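Local coordinates for protein farnesyl pyrophosphate synthase (Pseudomonas aeruginosa, PDB 3ZOU) that catalyses the condensation of isopentenyl diphosphate with geranyl diphosphate to give farnesyl diphosphate, as a prenyl transferase of isoprenoid biosynthesis, at residues G44-P49 against A72-H77. Sequence-based numbering, arbitrary orientation.
Sequences GKRVRP and AVELIH. With 6H6 (3-(2-oxo-1,3-benzoxazol-3(2H)-yl)propanoic acid), chain G.
Arg48 and Val73 have the nearest CA atoms of the two segments, 6.3 Å apart, where the loop 44-46 enters helix 47-58 beside the middle of helix 67-85. There Val73 CG2 packs on the CB of Arg48, 3.8 Å away. The Arg48 guanidinium lies flat on one face of the His77 imidazole: the planes are 7° apart, the centres 3.7 Å, and NH1 sits over the ring centre, a geometry of stacking and not of hydrogen bonding. With CG anti to the backbone N (chi1 -178°), the His77 ring is carried out to meet it.

Glu74 uses both oxygens. Arg46 NH1 gives Glu74 OE2 a salt-bridging hydrogen bond of 2.9 Å (N-H...O 153°); the donor stands above the carboxylate plane, yet OE2 lies near the guanidinium plane. One water links OE2 to the backbone N of Arg46, at the N-cap position; another donates to Glu74 OE1 (2.7 Å) and accepts from Arg48 N and NH1. The buried carboxylate is thus gripped by one guanidinium and two waters, both resting on backbone N-H groups at the start of helix 47-58, whose dipole would probably favour its negative charge. Arg46 NE is salt-bridged to Asp15 of helix 3-19.

Lys45 and Val47 line the fragment pocket, Val47 CG2 lying 3.8 Å from C6 of 6H6, while the His77 side chain lies about 5 Å from the bound geranyl diphosphate: a junction of a helix and its N-terminal loop with helix 67-85, in the mainly helical polyprenyl synthetase fold, between its fragment and substrate sites.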
ATOM      1  N   GLY A  44     -18.024  -8.618  -8.521  1.00 18.51           N
ATOM      2  CA  GLY A  44     -17.821  -9.177  -7.200  1.00 19.05           C
ATOM      3  C   GLY A  44     -18.948  -8.945  -6.252  1.00 16.27           C
ATOM      4  O   GLY A  44     -19.657  -7.942  -6.325  1.00 17.03           O
ATOM      5  N   LYS A  45     -19.037  -9.847  -5.282  1.00 16.79           N
ATOM      6  CA  LYS A  45     -20.133  -9.831  -4.327  1.00 17.33           C
ATOM      7  C   LYS A  45     -19.942  -8.850  -3.167  1.00 14.81           C
ATOM      8  O   LYS A  45     -20.903  -8.510  -2.461  1.00 13.69           O
ATOM      9  CB  LYS A  45     -20.393 -11.238  -3.787  1.00 21.43           C
ATOM     10  CG  LYS A  45     -20.993 -12.114  -4.906  1.00 25.68           C
ATOM     11  CD  LYS A  45     -22.398 -11.609  -5.216  1.00 32.63           C
ATOM     12  CE  LYS A  45     -22.652 -11.341  -6.679  1.00 38.30           C
ATOM     13  NZ  LYS A  45     -22.994 -12.629  -7.333  1.00 40.53           N
ATOM     14  N   ARG A  46     -18.743  -8.320  -3.017  1.00 12.19           N
ATOM     15  CA  ARG A  46     -18.532  -7.241  -2.070  1.00 11.70           C
ATOM     16  C   ARG A  46     -18.832  -7.619  -0.600  1.00 10.87           C
ATOM     17  O   ARG A  46     -19.372  -6.862   0.168  1.00 11.40           O
ATOM     18  CB  ARG A  46     -19.281  -5.929  -2.437  1.00 11.77           C
ATOM     19  CG  ARG A  46     -19.099  -5.440  -3.858  1.00 12.12           C
ATOM     20  CD  ARG A  46     -17.622  -5.369  -4.282  1.00 13.86           C
ATOM     21  NE  ARG A  46     -17.682  -4.662  -5.520  1.00 15.17           N
ATOM     22  CZ  ARG A  46     -16.752  -4.749  -6.481  1.00 16.59           C
ATOM     23  NH1 ARG A  46     -15.662  -5.494  -6.341  1.00 17.09           N
ATOM     24  NH2 ARG A  46     -16.949  -4.111  -7.616  1.00 16.93           N
ATOM     25  N   VAL A  47     -18.469  -8.847  -0.228  1.00 11.90           N
ATOM     26  CA  VAL A  47     -18.611  -9.299   1.143  1.00 12.29           C
ATOM     27  C   VAL A  47     -17.897  -8.407   2.164  1.00 10.83           C
ATOM     28  O   VAL A  47     -18.380  -8.143   3.261  1.00 10.08           O
ATOM     29  CB  VAL A  47     -18.114 -10.734   1.310  1.00 15.47           C
ATOM     30  CG1 VAL A  47     -18.206 -11.173   2.768  1.00 19.46           C
ATOM     31  CG2 VAL A  47     -18.862 -11.662   0.392  1.00 17.01           C
ATOM     32  N   ARG A  48     -16.684  -7.930   1.843  1.00  9.95           N
ATOM     33  CA  ARG A  48     -15.957  -7.107   2.755  1.00  9.33           C
ATOM     34  C   ARG A  48     -16.539  -5.709   2.954  1.00  9.28           C
ATOM     35  O   ARG A  48     -16.777  -5.329   4.112  1.00  9.82           O
ATOM     36  CB  ARG A  48     -14.472  -7.113   2.325  1.00  9.27           C
ATOM     37  CG  ARG A  48     -13.807  -8.469   2.570  1.00 10.08           C
ATOM     38  CD  ARG A  48     -12.554  -8.632   1.750  1.00 10.29           C
ATOM     39  NE  ARG A  48     -12.085 -10.023   1.851  1.00 11.15           N
ATOM     40  CZ  ARG A  48     -12.613 -11.012   1.152  1.00 11.00           C
ATOM     41  NH1 ARG A  48     -13.602 -10.808   0.270  1.00 11.62           N
ATOM     42  NH2 ARG A  48     -12.184 -12.237   1.320  1.00 11.80           N
ATOM     43  N   PRO A  49     -17.084  -5.102   1.891  1.00  9.14           N
ATOM     44  CA  PRO A  49     -17.949  -3.928   2.081  1.00  8.79           C
ATOM     45  C   PRO A  49     -19.204  -4.211   2.940  1.00  9.89           C
ATOM     46  O   PRO A  49     -19.494  -3.411   3.810  1.00  9.74           O
ATOM     47  CB  PRO A  49     -18.287  -3.540   0.691  1.00  9.10           C
ATOM     48  CG  PRO A  49     -16.975  -3.826  -0.069  1.00  8.99           C
ATOM     49  CD  PRO A  49     -16.530  -5.126   0.519  1.00  8.95           C
ATOM     50  N   ALA A  72     -12.016   0.911   0.880  1.00  9.04           N
ATOM     51  CA  ALA A  72     -10.613   0.525   1.204  1.00  9.13           C
ATOM     52  C   ALA A  72     -10.477  -0.960   1.288  1.00  9.30           C
ATOM     53  O   ALA A  72      -9.538  -1.546   0.725  1.00  8.51           O
ATOM     54  CB  ALA A  72     -10.137   1.194   2.451  1.00 10.20           C
ATOM     55  N   VAL A  73     -11.386  -1.646   1.995  1.00  9.09           N
ATOM     56  CA  VAL A  73     -11.203  -3.095   2.109  1.00  9.22           C
ATOM     57  C   VAL A  73     -11.409  -3.790   0.787  1.00  8.85           C
ATOM     58  O   VAL A  73     -10.742  -4.777   0.510  1.00  9.68           O
ATOM     59  CB  VAL A  73     -12.038  -3.740   3.248  1.00  8.84           C
ATOM     60  CG1 VAL A  73     -11.572  -3.123   4.567  1.00  9.34           C
ATOM     61  CG2 VAL A  73     -13.548  -3.520   3.048  1.00  9.33           C
ATOM     62  N   GLU A  74     -12.292  -3.272  -0.074  1.00  8.62           N
ATOM     63  CA  GLU A  74     -12.496  -3.865  -1.360  1.00  9.48           C
ATOM     64  C   GLU A  74     -11.282  -3.656  -2.267  1.00  9.57           C
ATOM     65  O   GLU A  74     -10.924  -4.515  -3.022  1.00  9.83           O
ATOM     66  CB  GLU A  74     -13.800  -3.395  -2.039  1.00  9.30           C
ATOM     67  CG  GLU A  74     -14.140  -4.264  -3.231  1.00 10.12           C
ATOM     68  CD  GLU A  74     -14.481  -5.751  -2.956  1.00 10.78           C
ATOM     69  OE1 GLU A  74     -14.754  -6.080  -1.782  1.00 13.65           O
ATOM     70  OE2 GLU A  74     -14.493  -6.497  -3.937  1.00 12.32           O
ATOM     71  N   LEU A  75     -10.673  -2.482  -2.128  1.00  8.73           N
ATOM     72  CA  LEU A  75      -9.478  -2.187  -2.920  1.00  8.72           C
ATOM     73  C   LEU A  75      -8.360  -3.134  -2.546  1.00  8.70           C
ATOM     74  O   LEU A  75      -7.624  -3.597  -3.439  1.00  8.49           O
ATOM     75  CB  LEU A  75      -9.067  -0.749  -2.740  1.00  8.41           C
ATOM     76  CG  LEU A  75     -10.011   0.234  -3.489  1.00  9.17           C
ATOM     77  CD1 LEU A  75      -9.785   1.620  -2.946  1.00 10.87           C
ATOM     78  CD2 LEU A  75      -9.858   0.199  -4.998  1.00  9.89           C
ATOM     79  N   ILE A  76      -8.163  -3.354  -1.238  1.00  7.97           N
ATOM     80  CA  ILE A  76      -7.118  -4.284  -0.828  1.00  8.16           C
ATOM     81  C   ILE A  76      -7.448  -5.688  -1.425  1.00  8.86           C
ATOM     82  O   ILE A  76      -6.570  -6.433  -1.905  1.00  8.42           O
ATOM     83  CB  ILE A  76      -6.931  -4.334   0.695  1.00  8.14           C
ATOM     84  CG1 ILE A  76      -6.404  -2.988   1.247  1.00  8.98           C
ATOM     85  CG2 ILE A  76      -6.025  -5.506   1.127  1.00  9.01           C
ATOM     86  CD1 ILE A  76      -5.043  -2.595   0.726  1.00 10.33           C
ATOM     87  N   HIS A  77      -8.657  -6.146  -1.196  1.00  7.78           N
ATOM     88  CA  HIS A  77      -9.096  -7.414  -1.692  1.00  7.95           C
ATOM     89  C   HIS A  77      -8.838  -7.577  -3.226  1.00  8.03           C
ATOM     90  O   HIS A  77      -8.201  -8.521  -3.660  1.00  8.54           O
ATOM     91  CB  HIS A  77     -10.584  -7.628  -1.379  1.00  9.38           C
ATOM     92  CG  HIS A  77     -11.108  -8.942  -1.826  1.00 10.27           C
ATOM     93  ND1 HIS A  77     -10.557 -10.151  -1.492  1.00 11.85           N
ATOM     94  CD2 HIS A  77     -12.127  -9.221  -2.667  1.00 11.39           C
ATOM     95  CE1 HIS A  77     -11.247 -11.111  -2.069  1.00 12.14           C
ATOM     96  NE2 HIS A  77     -12.189 -10.561  -2.796  1.00 12.33           N
TER
HETATM   97  O   6H6 G1299     -26.249 -14.686  -5.579  0.90 46.37           O
HETATM   98  N1  6H6 G1299     -25.708 -13.930  -1.514  0.90 27.88           N
HETATM   99  O1  6H6 G1299     -27.909 -14.007  -0.853  0.90 30.44           O
HETATM  100  C2  6H6 G1299     -26.707 -13.730  -0.661  0.90 28.46           C
HETATM  101  O2  6H6 G1299     -26.212 -13.156   0.464  0.90 24.29           O
HETATM  102  C3  6H6 G1299     -24.884 -13.040   0.304  0.90 21.50           C
HETATM  103  C4  6H6 G1299     -23.935 -12.538   1.170  0.90 20.43           C
HETATM  104  C5  6H6 G1299     -22.623 -12.530   0.707  0.90 19.37           C
HETATM  105  C6  6H6 G1299     -22.308 -13.012  -0.560  0.90 19.71           C
HETATM  106  C7  6H6 G1299     -23.249 -13.506  -1.438  0.90 22.05           C
HETATM  107  C8  6H6 G1299     -24.556 -13.526  -0.974  0.90 23.68           C
HETATM  108  C9  6H6 G1299     -25.865 -14.473  -2.856  0.90 33.21           C
HETATM  109  C10 6H6 G1299     -26.308 -13.249  -3.690  0.90 36.01           C
HETATM  110  C11 6H6 G1299     -26.232 -13.498  -5.196  0.90 44.71           C
HETATM  111  OXT 6H6 G1299     -26.206 -12.482  -5.931  0.90 50.91           O
HETATM  112  O   HOH W   1     -16.065  -8.676  -4.174  1.00 14.26           O
HETATM  113  O   HOH W   2     -15.100  -8.473  -0.653  1.00  9.91           O